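Local coordinates for maleylacetate reductase (Rhizobium, PDB 3W5S), which catalyses the NADH-dependent reduction of maleylacetate to 3-oxoadipate in the breakdown of gamma-resorcylate, at residues E214-M219 against A297-L302; P224-E229 against K234-A239; S256-L261 against P282-Y287; C262-G267 against E339-N344; L327-E332 against R363-A368. All blocks are in the same frame, centred on the assembly; numbering follows the deposited sequence.

How the contacts relate
All five contacts lie in the helical C-terminal domain. From the N terminus, contact 1 opens on helix 206-228 and closes on helix 293-303, a span of 77 residues. Two contacts fall within that span. Contact 2 folds helix 206-228 back against helix 233-253 and touches contact 1 through Met219 and Ala239. Contact 3 follows it and pairs helix 257-269 with helix 273-289. Contact 4 starts on helix 257-269 too but ends at 339-344, so it crosses contacts 1 and 3. Contact 5 opens after contacts 1, 2 and 3 have closed. It crosses contact 4, and Tyr283 OH of contact 3 bonds Ala368 O at the C-terminal end of contact 5.

Contact 1. Residues E214-M219 against A297-L302; sequences EGLRAM and APLAAL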
# COMPACT_ATOMS: atom_id res chain seq x y z
N GLU A 214 0.80 2.01 12.47
CA GLU A 214 -0.19 0.98 12.78
C GLU A 214 0.51 -0.35 13.09
O GLU A 214 0.09 -1.06 14.00
CB GLU A 214 -1.18 0.86 11.61
CG GLU A 214 -2.21 -0.25 11.76
CD GLU A 214 -3.20 -0.11 12.91
OE1 GLU A 214 -3.23 0.93 13.60
OE2 GLU A 214 -3.99 -1.06 13.11
N GLY A 215 1.56 -0.69 12.36
CA GLY A 215 2.32 -1.90 12.65
C GLY A 215 2.93 -1.84 14.04
O GLY A 215 2.85 -2.80 14.83
N LEU A 216 3.55 -0.70 14.37
CA LEU A 216 4.11 -0.54 15.72
C LEU A 216 3.04 -0.65 16.80
O LEU A 216 3.25 -1.29 17.83
CB LEU A 216 4.82 0.79 15.84
CG LEU A 216 6.12 0.87 15.03
CD1 LEU A 216 6.51 2.30 14.72
CD2 LEU A 216 7.25 0.19 15.77
N ARG A 217 1.90 -0.02 16.57
CA ARG A 217 0.79 -0.06 17.52
C ARG A 217 0.35 -1.51 17.76
O ARG A 217 0.17 -1.92 18.91
CB ARG A 217 -0.39 0.76 16.99
CG ARG A 217 -1.54 0.89 18.00
CD ARG A 217 -2.88 1.19 17.32
NE ARG A 217 -3.27 0.09 16.44
CZ ARG A 217 -3.72 -1.10 16.85
NH1 ARG A 217 -3.88 -1.36 18.15
NH2 ARG A 217 -4.02 -2.03 15.95
N ALA A 218 0.19 -2.27 16.68
CA ALA A 218 -0.21 -3.66 16.80
C ALA A 218 0.82 -4.48 17.59
O ALA A 218 0.45 -5.30 18.43
CB ALA A 218 -0.40 -4.24 15.40
N MET A 219 2.11 -4.26 17.32
CA MET A 219 3.13 -5.06 18.01
C MET A 219 3.18 -4.72 19.50
O MET A 219 3.32 -5.61 20.35
CB MET A 219 4.52 -4.85 17.44
CG MET A 219 4.68 -5.25 15.97
SD MET A 219 3.91 -6.82 15.45
CE MET A 219 5.00 -7.96 16.27
N ALA A 297 8.32 10.94 16.52
CA ALA A 297 7.27 11.28 17.50
C ALA A 297 6.12 10.27 17.57
O ALA A 297 5.67 9.96 18.66
CB ALA A 297 6.74 12.69 17.25
N PRO A 298 5.67 9.71 16.42
CA PRO A 298 4.54 8.78 16.54
C PRO A 298 4.91 7.50 17.28
O PRO A 298 4.05 6.88 17.94
CB PRO A 298 4.19 8.47 15.07
CG PRO A 298 4.75 9.58 14.28
CD PRO A 298 5.97 10.06 15.01
N LEU A 299 6.17 7.10 17.19
CA LEU A 299 6.66 5.95 17.93
C LEU A 299 6.80 6.29 19.41
O LEU A 299 6.37 5.52 20.28
CB LEU A 299 7.98 5.47 17.34
CG LEU A 299 8.65 4.30 18.10
CD1 LEU A 299 7.72 3.10 18.41
CD2 LEU A 299 9.90 3.84 17.33
N ALA A 300 7.38 7.46 19.68
CA ALA A 300 7.47 7.98 21.05
C ALA A 300 6.07 7.94 21.71
O ALA A 300 5.95 7.48 22.85
CB ALA A 300 8.03 9.37 21.03
N ALA A 301 5.04 8.36 20.97
CA ALA A 301 3.66 8.33 21.51
C ALA A 301 3.24 6.93 21.89
O ALA A 301 2.65 6.72 22.96
CB ALA A 301 2.67 8.93 20.51
N LEU A 302 3.55 5.96 21.04
CA LEU A 302 3.07 4.60 21.28
C LEU A 302 3.78 3.92 22.42
O LEU A 302 3.20 3.02 23.04
CB LEU A 302 3.21 3.74 20.02
CG LEU A 302 2.36 4.13 18.82
CD1 LEU A 302 2.84 3.35 17.59
CD2 LEU A 302 0.91 3.81 19.11
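A near-parallel helix pair in the helical C-terminal domain meets here through Leu216 and Arg217 on one helix and Leu299 and Leu302 on the other. The two short axes run 10.1 Å apart at 17°. Leu302 fits against the first helix with both methyl groups. Its CD1 lies 3.7 Å from Leu216 CB and also rests on the backbone at Arg217 N, 3.6 Å away. Its CD2 runs along the aliphatic base of the arginine, 3.9 Å from Arg217 CB. More loosely, Leu299 CD1 comes between the two methyls of Leu216, 4.0 Å from CD1 and from CD2 of that residue, and the two side chains cross at about a right angle. With CG set opposite its backbone N (chi1 -173°), Arg217 shows its CB and CG to Leu302, while its guanidinium turns back along its own helix to Glu214. There it grips the carboxylate side-on, NE to OE1 and NH2 to OE2, each 3.0 Å. Its NH1 forms a salt bridge with Glu221, and Glu214 OE2 also meets Tyr241 OH. Leu216 also touches Met192 and Ala195 of helix 181-198. The arrangement is leucine-mediated packing of near-parallel helices within an all-helical domain.

Contact 2. Residues P224-E229 against K234-A239; sequences PGVRME and KARETA. With SO4 (sulfate ion), chain E.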
# COMPACT_ATOMS: atom_id res chain seq x y z
N PRO A 224 2.99 -8.09 24.53
CA PRO A 224 2.77 -8.47 25.95
C PRO A 224 1.67 -9.52 26.13
O PRO A 224 1.76 -10.34 27.05
CB PRO A 224 2.39 -7.13 26.61
CG PRO A 224 3.03 -6.09 25.72
CD PRO A 224 2.78 -6.65 24.32
N GLY A 225 0.68 -9.51 25.24
CA GLY A 225 -0.39 -10.52 25.30
C GLY A 225 0.13 -11.90 24.95
O GLY A 225 -0.24 -12.90 25.58
N VAL A 226 1.00 -11.96 23.95
CA VAL A 226 1.63 -13.22 23.53
C VAL A 226 2.51 -13.75 24.66
O VAL A 226 2.51 -14.94 24.93
CB VAL A 226 2.44 -13.03 22.21
CG1 VAL A 226 3.31 -14.29 21.92
CG2 VAL A 226 1.52 -12.72 21.04
N ARG A 227 3.24 -12.85 25.33
CA ARG A 227 4.07 -13.26 26.47
C ARG A 227 3.23 -13.88 27.61
O ARG A 227 3.63 -14.89 28.20
CB ARG A 227 4.96 -12.11 26.98
CG ARG A 227 6.03 -12.64 27.91
CD ARG A 227 6.88 -11.58 28.55
NE ARG A 227 7.94 -12.24 29.30
CZ ARG A 227 8.75 -11.66 30.19
NH1 ARG A 227 8.62 -10.37 30.49
NH2 ARG A 227 9.69 -12.38 30.79
N MET A 228 2.08 -13.26 27.86
CA MET A 228 1.12 -13.65 28.91
C MET A 228 0.43 -14.98 28.60
O MET A 228 0.11 -15.75 29.52
CB MET A 228 0.07 -12.54 29.06
CG MET A 228 -0.92 -12.68 30.22
SD MET A 228 -2.00 -11.23 30.28
CE MET A 228 -0.85 -9.95 29.77
N GLU A 229 0.18 -15.24 27.31
CA GLU A 229 -0.54 -16.42 26.82
C GLU A 229 -0.14 -16.72 25.39
O GLU A 229 -0.77 -16.24 24.46
CB GLU A 229 -2.07 -16.22 26.89
CG GLU A 229 -2.69 -16.21 28.28
CD GLU A 229 -2.55 -17.52 29.05
OE1 GLU A 229 -2.29 -18.60 28.45
OE2 GLU A 229 -2.70 -17.47 30.29
N LYS A 234 -6.03 -14.44 19.49
CA LYS A 234 -6.29 -13.01 19.23
C LYS A 234 -4.98 -12.21 19.29
O LYS A 234 -4.68 -11.41 18.38
CB LYS A 234 -7.34 -12.44 20.18
CG LYS A 234 -7.74 -11.01 19.87
CD LYS A 234 -6.99 -10.03 20.76
CE LYS A 234 -7.92 -9.38 21.77
NZ LYS A 234 -8.52 -8.17 21.16
N ALA A 235 -4.18 -12.44 20.33
CA ALA A 235 -2.90 -11.74 20.43
C ALA A 235 -1.96 -12.16 19.29
O ALA A 235 -1.29 -11.31 18.69
CB ALA A 235 -2.25 -12.00 21.78
N ARG A 236 -1.96 -13.46 18.97
CA ARG A 236 -1.15 -13.93 17.84
C ARG A 236 -1.61 -13.32 16.52
O ARG A 236 -0.76 -12.92 15.72
CB ARG A 236 -1.13 -15.46 17.77
CG ARG A 236 -0.36 -16.12 18.90
CD ARG A 236 1.16 -15.93 18.73
NE ARG A 236 1.88 -16.82 19.64
CZ ARG A 236 3.20 -16.98 19.70
NH1 ARG A 236 4.03 -16.24 18.96
NH2 ARG A 236 3.69 -17.90 20.53
N GLU A 237 -2.91 -13.21 16.30
CA GLU A 237 -3.37 -12.61 15.03
C GLU A 237 -2.94 -11.15 14.95
O GLU A 237 -2.49 -10.70 13.89
CB GLU A 237 -4.88 -12.75 14.81
CG GLU A 237 -5.23 -12.47 13.32
CD GLU A 237 -6.43 -13.24 12.80
OE1 GLU A 237 -7.45 -13.32 13.53
OE2 GLU A 237 -6.35 -13.76 11.66
N THR A 238 -3.08 -10.41 16.06
CA THR A 238 -2.65 -9.01 16.07
C THR A 238 -1.14 -8.85 15.80
O THR A 238 -0.75 -7.97 15.05
CB THR A 238 -3.05 -8.31 17.38
OG1 THR A 238 -4.47 -8.42 17.53
CG2 THR A 238 -2.66 -6.82 17.36
N ALA A 239 -0.32 -9.72 16.40
CA ALA A 239 1.13 -9.66 16.18
C ALA A 239 1.50 -9.96 14.73
O ALA A 239 2.40 -9.35 14.18
CB ALA A 239 1.84 -10.63 17.13
S SO4 E . 9.44 -15.65 29.09
O1 SO4 E . 10.23 -15.44 27.87
O2 SO4 E . 10.17 -15.10 30.23
O3 SO4 E . 8.13 -15.01 28.98
O4 SO4 E . 9.20 -17.09 29.27
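Val226 divides its methyls between two partners, CG2 on Ala235 and CG1 on Arg236, where helix 206-228 turns back on helix 233-253. The tight part is buried. Gly225 has no side chain, so the backbones come close, with Gly225 CA 5.6 Å from Ala235 CA. Val226 CG2 meets Ala235 CB at 3.9 Å and, more loosely, Ala239 CB. A chi1 of 170° sends the other methyl, Val226 CG1, over the centre of one face of the Arg236 guanidinium, 3.5 Å from Arg236 CZ. Bonds round its edge fix how the guanidinium is turned. NE goes to Pro230 O, NH2 to Leu179 O, and NH1 to Ser184 OG and Tyr139 OH. A leucine in place of Arg236 would probably leave these four oxygens without their donor and would take away the flat surface on which Val226 CG1 rests.

The looser side is the exposed end of the segment, at Arg227 and Met228. Arg227 stretches away there without touching 234-239 and lies along Val181 and Met185 of helix 181-198. It holds a sulfate, probably from the crystallisation liquor, with two nearly straight bonds. Arg227 NE reaches sulfate O3 at 2.8 Å, N-H...O angle 173°, and Arg227 NH2 reaches sulfate O2 at 2.8 Å. Its NH1 bonds Arg317 O. Arg227 and Met228 also belong to a benzamidine pocket with Val181 and Pro230, where Arg227 O accepts a bond from the ligand. The whole is an antiparallel helical hairpin, its axes at 143°, with small residues at the close approach.

Contact 3. Residues S256-L261 against P282-Y287; sequences SLHHKL and PYTIAY
The His258 ring takes Thr284 OG1 at its edge, near the ring plane, with ND1 2.8 Å from that oxygen. His259 ND1 also lies at the edge of this ring. The His259 ring carries His258 CD2 over one face, offset toward the rim. Leu257 CD2 approaches the Tyr287 ring obliquely, 3.6 Å from Tyr287 CD2.

The ND1 to OG1 pair is a bent hydrogen bond, angle 132°. Thr284 OG1 stands between its own backbone N and carbonyl carbon (chi1 54°), which aims it at the histidine and puts CG2 beside Leu261 CD1, 3.9 Å away. OG1 has a second partner nearby in the chain. A phenylalanine in place of His258 would probably cost Thr284 OG1 this mate and leave a polar atom against an apolar ring.

The short axes of 257-261 and 282-287 run at 145°. Glu197 takes bonds from Ser256 N, His258 N and His259 ND1 at the helix start. His259 NE2 meets His194 ND1, probably at the metal-ligand positions of metal-dependent relatives; no metal is modelled here. The one bond across the contact is buried, with Leu280 and Leu281 against the histidine, and with a second bond at NE2 it probably fixes the ring's rotation.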
# COMPACT_ATOMS: atom_id res chain seq x y z
N SER A 256 18.00 1.81 7.35
CA SER A 256 18.98 2.79 7.76
C SER A 256 19.99 2.18 8.73
O SER A 256 20.25 0.96 8.70
CB SER A 256 18.23 4.01 8.34
OG SER A 256 19.11 5.11 8.57
N LEU A 257 20.56 3.03 9.58
CA LEU A 257 21.64 2.62 10.50
C LEU A 257 21.34 1.37 11.29
O LEU A 257 22.23 0.50 11.44
CB LEU A 257 21.98 3.79 11.46
CG LEU A 257 22.94 3.46 12.61
CD1 LEU A 257 24.31 3.13 12.06
CD2 LEU A 257 22.96 4.60 13.63
N HIS A 258 20.14 1.26 11.85
CA HIS A 258 19.85 0.11 12.68
C HIS A 258 20.00 -1.21 11.90
O HIS A 258 20.69 -2.13 12.35
CB HIS A 258 18.45 0.18 13.26
CG HIS A 258 18.05 -1.07 13.95
ND1 HIS A 258 18.44 -1.36 15.25
CD2 HIS A 258 17.39 -2.16 13.50
CE1 HIS A 258 17.96 -2.55 15.59
NE2 HIS A 258 17.34 -3.07 14.53
N HIS A 259 19.37 -1.29 10.73
CA HIS A 259 19.49 -2.49 9.93
C HIS A 259 20.93 -2.74 9.50
O HIS A 259 21.37 -3.89 9.48
CB HIS A 259 18.50 -2.52 8.76
CG HIS A 259 17.07 -2.67 9.19
ND1 HIS A 259 16.34 -1.63 9.74
CD2 HIS A 259 16.21 -3.72 9.11
CE1 HIS A 259 15.12 -2.04 10.02
NE2 HIS A 259 15.00 -3.29 9.63
N LYS A 260 21.68 -1.68 9.19
CA LYS A 260 23.08 -1.83 8.80
C LYS A 260 23.87 -2.48 9.92
O LYS A 260 24.65 -3.40 9.67
CB LYS A 260 23.71 -0.48 8.43
CG LYS A 260 25.19 -0.59 7.99
CD LYS A 260 25.35 -1.41 6.72
CE LYS A 260 26.82 -1.70 6.45
NZ LYS A 260 26.95 -2.45 5.15
N LEU A 261 23.69 -1.98 11.14
CA LEU A 261 24.45 -2.55 12.27
C LEU A 261 24.04 -4.00 12.51
O LEU A 261 24.90 -4.87 12.78
CB LEU A 261 24.27 -1.73 13.54
CG LEU A 261 24.81 -0.32 13.45
CD1 LEU A 261 24.78 0.34 14.84
CD2 LEU A 261 26.22 -0.26 12.88
N PRO A 282 16.99 0.00 20.85
CA PRO A 282 16.82 1.24 21.65
C PRO A 282 17.96 2.23 21.39
O PRO A 282 17.76 3.46 21.44
CB PRO A 282 16.82 0.71 23.10
CG PRO A 282 16.33 -0.72 22.95
CD PRO A 282 17.00 -1.21 21.69
N TYR A 283 19.17 1.71 21.13
CA TYR A 283 20.35 2.57 20.94
C TYR A 283 20.36 3.23 19.57
O TYR A 283 20.71 4.40 19.44
CB TYR A 283 21.67 1.80 21.19
CG TYR A 283 21.67 1.15 22.54
CD1 TYR A 283 21.92 1.91 23.68
CD2 TYR A 283 21.35 -0.19 22.69
CE1 TYR A 283 21.88 1.32 24.95
CE2 TYR A 283 21.35 -0.79 23.95
CZ TYR A 283 21.59 -0.02 25.06
OH TYR A 283 21.56 -0.57 26.31
N THR A 284 20.01 2.47 18.54
CA THR A 284 20.03 3.05 17.20
C THR A 284 18.90 4.07 17.07
O THR A 284 19.12 5.17 16.53
CB THR A 284 19.95 1.96 16.14
OG1 THR A 284 18.79 1.17 16.42
CG2 THR A 284 21.22 1.09 16.16
N ILE A 285 17.72 3.76 17.60
CA ILE A 285 16.64 4.75 17.61
C ILE A 285 16.98 5.98 18.47
O ILE A 285 16.77 7.10 18.01
CB ILE A 285 15.30 4.11 18.04
CG1 ILE A 285 14.89 3.03 17.03
CG2 ILE A 285 14.19 5.17 18.17
CD1 ILE A 285 14.73 3.50 15.58
N ALA A 286 17.56 5.79 19.66
CA ALA A 286 17.97 6.94 20.46
C ALA A 286 18.95 7.84 19.71
O ALA A 286 18.88 9.06 19.82
CB ALA A 286 18.60 6.47 21.78
N TYR A 287 19.87 7.22 18.97
CA TYR A 287 20.86 7.99 18.21
C TYR A 287 20.19 8.86 17.14
O TYR A 287 20.46 10.06 17.03
CB TYR A 287 21.87 7.02 17.60
CG TYR A 287 22.97 7.66 16.78
CD1 TYR A 287 24.11 8.18 17.39
CD2 TYR A 287 22.87 7.73 15.38
CE1 TYR A 287 25.11 8.76 16.63
CE2 TYR A 287 23.89 8.30 14.63
CZ TYR A 287 24.99 8.81 15.25
OH TYR A 287 26.01 9.38 14.52

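Contact 4. Residues C262-G267 against E339-N344; sequences CHTLGG and ELATAN. With SO4 (sulfate ion), chain C.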
# COMPACT_ATOMS: atom_id res chain seq x y z
N CYS A 262 22.75 -4.29 12.40
CA CYS A 262 22.29 -5.68 12.58
C CYS A 262 22.93 -6.59 11.54
O CYS A 262 23.37 -7.71 11.85
CB CYS A 262 20.77 -5.80 12.50
SG CYS A 262 19.92 -5.08 13.91
N HIS A 263 22.95 -6.15 10.29
CA HIS A 263 23.55 -6.98 9.25
C HIS A 263 25.04 -7.16 9.41
O HIS A 263 25.58 -8.24 9.14
CB HIS A 263 23.21 -6.41 7.87
CG HIS A 263 21.75 -6.38 7.62
ND1 HIS A 263 21.16 -5.57 6.68
CD2 HIS A 263 20.74 -6.99 8.28
CE1 HIS A 263 19.85 -5.73 6.73
NE2 HIS A 263 19.57 -6.57 7.70
N THR A 264 25.72 -6.11 9.87
CA THR A 264 27.15 -6.16 10.08
C THR A 264 27.48 -7.18 11.17
O THR A 264 28.27 -8.12 10.95
CB THR A 264 27.66 -4.77 10.46
OG1 THR A 264 27.45 -3.84 9.37
CG2 THR A 264 29.16 -4.84 10.78
N LEU A 265 26.90 -7.01 12.35
CA LEU A 265 27.20 -7.91 13.48
C LEU A 265 26.65 -9.32 13.24
O LEU A 265 27.32 -10.33 13.50
CB LEU A 265 26.61 -7.31 14.75
CG LEU A 265 27.37 -6.21 15.50
CD1 LEU A 265 27.75 -4.94 14.71
CD2 LEU A 265 26.47 -5.85 16.67
N GLY A 266 25.43 -9.38 12.73
CA GLY A 266 24.78 -10.67 12.49
C GLY A 266 25.61 -11.53 11.58
O GLY A 266 25.95 -12.66 11.93
N GLY A 267 25.96 -10.97 10.42
CA GLY A 267 26.73 -11.64 9.40
C GLY A 267 28.09 -12.05 9.91
O GLY A 267 28.43 -13.23 9.89
N GLU A 339 34.22 -0.38 12.06
CA GLU A 339 34.84 -0.17 10.75
C GLU A 339 34.02 -0.83 9.63
O GLU A 339 33.76 -0.21 8.61
CB GLU A 339 36.28 -0.70 10.73
CG GLU A 339 37.10 -0.26 9.51
N LEU A 340 33.62 -2.09 9.83
CA LEU A 340 32.87 -2.80 8.79
C LEU A 340 31.51 -2.15 8.50
O LEU A 340 31.04 -2.14 7.35
CB LEU A 340 32.70 -4.27 9.16
CG LEU A 340 32.04 -5.19 8.12
CD1 LEU A 340 32.80 -5.20 6.79
CD2 LEU A 340 31.89 -6.60 8.67
N ALA A 341 30.89 -1.59 9.53
CA ALA A 341 29.61 -0.92 9.37
C ALA A 341 29.68 0.35 8.51
O ALA A 341 28.67 0.81 8.00
CB ALA A 341 29.01 -0.61 10.72
N THR A 342 30.88 0.90 8.33
CA THR A 342 31.05 2.08 7.45
C THR A 342 31.26 1.70 5.97
O THR A 342 31.26 2.59 5.10
CB THR A 342 32.17 3.01 7.93
OG1 THR A 342 33.43 2.37 7.76
CG2 THR A 342 31.98 3.39 9.40
N ALA A 343 31.46 0.41 5.69
CA ALA A 343 31.48 -0.09 4.32
C ALA A 343 30.06 -0.31 3.82
O ALA A 343 29.24 -0.92 4.52
CB ALA A 343 32.28 -1.36 4.21
N ASN A 344 29.78 0.19 2.62
CA ASN A 344 28.44 0.08 2.01
C ASN A 344 27.35 0.46 3.02
O ASN A 344 26.45 -0.34 3.31
CB ASN A 344 28.22 -1.34 1.48
CG ASN A 344 29.20 -1.72 0.38
OD1 ASN A 344 29.19 -1.13 -0.70
ND2 ASN A 344 30.05 -2.70 0.66
S SO4 C . 16.21 -8.00 8.64
O1 SO4 C . 15.47 -7.03 7.82
O2 SO4 C . 17.38 -7.36 9.21
O3 SO4 C . 15.37 -8.49 9.71
O4 SO4 C . 16.70 -9.05 7.76
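A single residue, Thr264, makes nearly all of this contact from its side, and its hydroxyl meets carbon rather than a polar partner across the gap. The contact joins helix 257-269 to helix 334-341 and the chain that follows it, both in the helical C-terminal domain. Thr264 OG1 lies 3.6 Å from Ala341 CA and 3.8 Å from Ala341 CB, with no hydrogen bond between the segments. The polar need of OG1 is met behind it: it bonds Lys260 O, one turn earlier in its own helix. The torsion explains the split. OG1 is opposite the carbonyl carbon (chi1 -64°), so it lies beside the backbone N and near that earlier turn, while CG2 is turned to Leu340. Leu340 CD2 lies 3.9 Å from Thr264 CG2, and its CB and CG are at a similar distance. The two side chains lie alongside each other, running opposite ways.

Lys260 serves the same junction from its other end, as its NZ bonds the carbonyls of Ala343 and Asn344. Inside the second segment, Thr342 OG1 gives a bond to Glu339 O at 2.7 Å. That oxygen also accepts a bond from Thr342 N.

The neighbour of Thr264 faces elsewhere. His263 points to a sulfate, probably from the crystallisation liquor, which Asn190, His273 and His277 also bind. This cluster is consistent with the active-site cleft of the family. Tyr346 OH bonds His263 ND1 and helps to set the ring. On the far edge of that ring, near its plane, His263 NE2 bonds sulfate O2 at 2.8 Å, angle 153°.

Contact 5. Residues L327-E332 against R363-A368; sequences LGVGGE and RAFEGA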
# COMPACT_ATOMS: atom_id res chain seq x y z
N LEU A 327 24.95 -11.52 24.04
CA LEU A 327 25.01 -12.26 22.78
C LEU A 327 26.40 -12.82 22.48
O LEU A 327 26.62 -13.33 21.40
CB LEU A 327 24.48 -11.40 21.62
CG LEU A 327 23.11 -10.77 21.84
CD1 LEU A 327 22.65 -10.09 20.56
CD2 LEU A 327 22.10 -11.81 22.30
N GLY A 328 27.31 -12.72 23.44
CA GLY A 328 28.66 -13.24 23.31
C GLY A 328 29.65 -12.35 22.58
O GLY A 328 30.74 -12.80 22.22
N VAL A 329 29.28 -11.09 22.37
CA VAL A 329 30.19 -10.13 21.77
C VAL A 329 31.25 -9.75 22.79
O VAL A 329 30.96 -9.55 23.98
CB VAL A 329 29.43 -8.88 21.29
CG1 VAL A 329 30.39 -7.84 20.68
CG2 VAL A 329 28.41 -9.28 20.23
N GLY A 330 32.50 -9.68 22.33
CA GLY A 330 33.60 -9.23 23.15
C GLY A 330 33.88 -7.77 22.85
O GLY A 330 33.70 -7.31 21.72
N GLY A 331 34.32 -7.05 23.86
CA GLY A 331 34.74 -5.66 23.67
C GLY A 331 35.76 -5.50 22.56
O GLY A 331 35.75 -4.50 21.85
N GLU A 332 36.60 -6.51 22.38
CA GLU A 332 37.64 -6.48 21.35
C GLU A 332 37.12 -6.59 19.91
O GLU A 332 37.87 -6.30 18.97
CB GLU A 332 38.73 -7.55 21.63
CG GLU A 332 38.30 -9.01 21.46
CD GLU A 332 37.28 -9.48 22.50
OE1 GLU A 332 37.27 -8.94 23.63
OE2 GLU A 332 36.51 -10.41 22.19
N ARG A 363 27.76 1.44 23.91
CA ARG A 363 26.54 1.57 24.70
C ARG A 363 25.71 0.27 24.67
O ARG A 363 25.23 -0.18 25.70
CB ARG A 363 25.70 2.76 24.23
CG ARG A 363 26.39 4.11 24.51
CD ARG A 363 25.45 5.30 24.30
NE ARG A 363 25.05 5.54 22.91
CZ ARG A 363 25.79 6.15 21.98
NH1 ARG A 363 27.02 6.58 22.25
NH2 ARG A 363 25.30 6.33 20.76
N ALA A 364 25.57 -0.32 23.48
CA ALA A 364 24.77 -1.54 23.34
C ALA A 364 25.43 -2.72 24.02
O ALA A 364 24.75 -3.59 24.55
CB ALA A 364 24.49 -1.83 21.86
N PHE A 365 26.77 -2.71 24.07
CA PHE A 365 27.53 -3.76 24.75
C PHE A 365 27.24 -3.74 26.25
O PHE A 365 27.09 -4.78 26.88
CB PHE A 365 29.03 -3.56 24.49
CG PHE A 365 29.91 -4.55 25.22
CD1 PHE A 365 30.16 -5.81 24.69
CD2 PHE A 365 30.45 -4.23 26.46
CE1 PHE A 365 30.95 -6.72 25.38
CE2 PHE A 365 31.23 -5.13 27.14
CZ PHE A 365 31.48 -6.37 26.60
N GLU A 366 27.15 -2.53 26.80
CA GLU A 366 26.92 -2.31 28.21
C GLU A 366 25.47 -2.60 28.62
O GLU A 366 25.23 -3.09 29.71
CB GLU A 366 27.38 -0.90 28.56
CG GLU A 366 28.91 -0.87 28.55
CD GLU A 366 29.53 0.49 28.36
OE1 GLU A 366 28.79 1.48 28.17
OE2 GLU A 366 30.79 0.56 28.39
N GLY A 367 24.52 -2.30 27.74
CA GLY A 367 23.12 -2.66 27.98
C GLY A 367 22.33 -1.80 28.96
O GLY A 367 21.29 -2.23 29.42
N ALA A 368 22.82 -0.59 29.25
CA ALA A 368 22.12 0.34 30.13
C ALA A 368 21.08 1.14 29.36
O ALA A 368 21.17 1.27 28.14
CB ALA A 368 23.09 1.29 30.81
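Phe365, near the end of the last helix (354-366) of the C-terminal helical domain, carries this contact with the loop 327-332. The loop lies between helix 307-318 and helix 334-341. It has no regular structure here, and no hydrogen bond spans the two segments.

Ring edge against backbone oxygen is the closest interaction. Phe365 CE1 comes 3.2 Å from Val329 O, which lies at the edge of the ring, near its plane. The weakly positive ring edge faces the oxygen, a favourable but weak contact and no conventional hydrogen bond. Phe365 chi1 of 177° swings the ring off the helix toward the loop.

Ring against peptide is the second kind. Gly331 N lies 3.7 Å from Phe365 CE1, and Gly330 C is 4.0 Å from the same atom. The glycines have no side chains, so the ring meets bare main chain.

Apolar contact is the third kind and is slight, with Val329 CG1 4.5 Å from Phe365 CD1. Both Val329 and Phe365 also touch Leu334 of helix 334-341. Phe365 rests on Ala325 as well.

Hydrogen bonds lie outside the ring contact. Gly330 N bonds the side chain of Asp333 at OD2, and main-chain bonding of Ala364 with Leu324 joins the helix to the chain just before the loop. At the end of the helix, Gly367 leaves helical geometry with positive phi (78°), and its N still bonds Arg363 O at 3.0 Å.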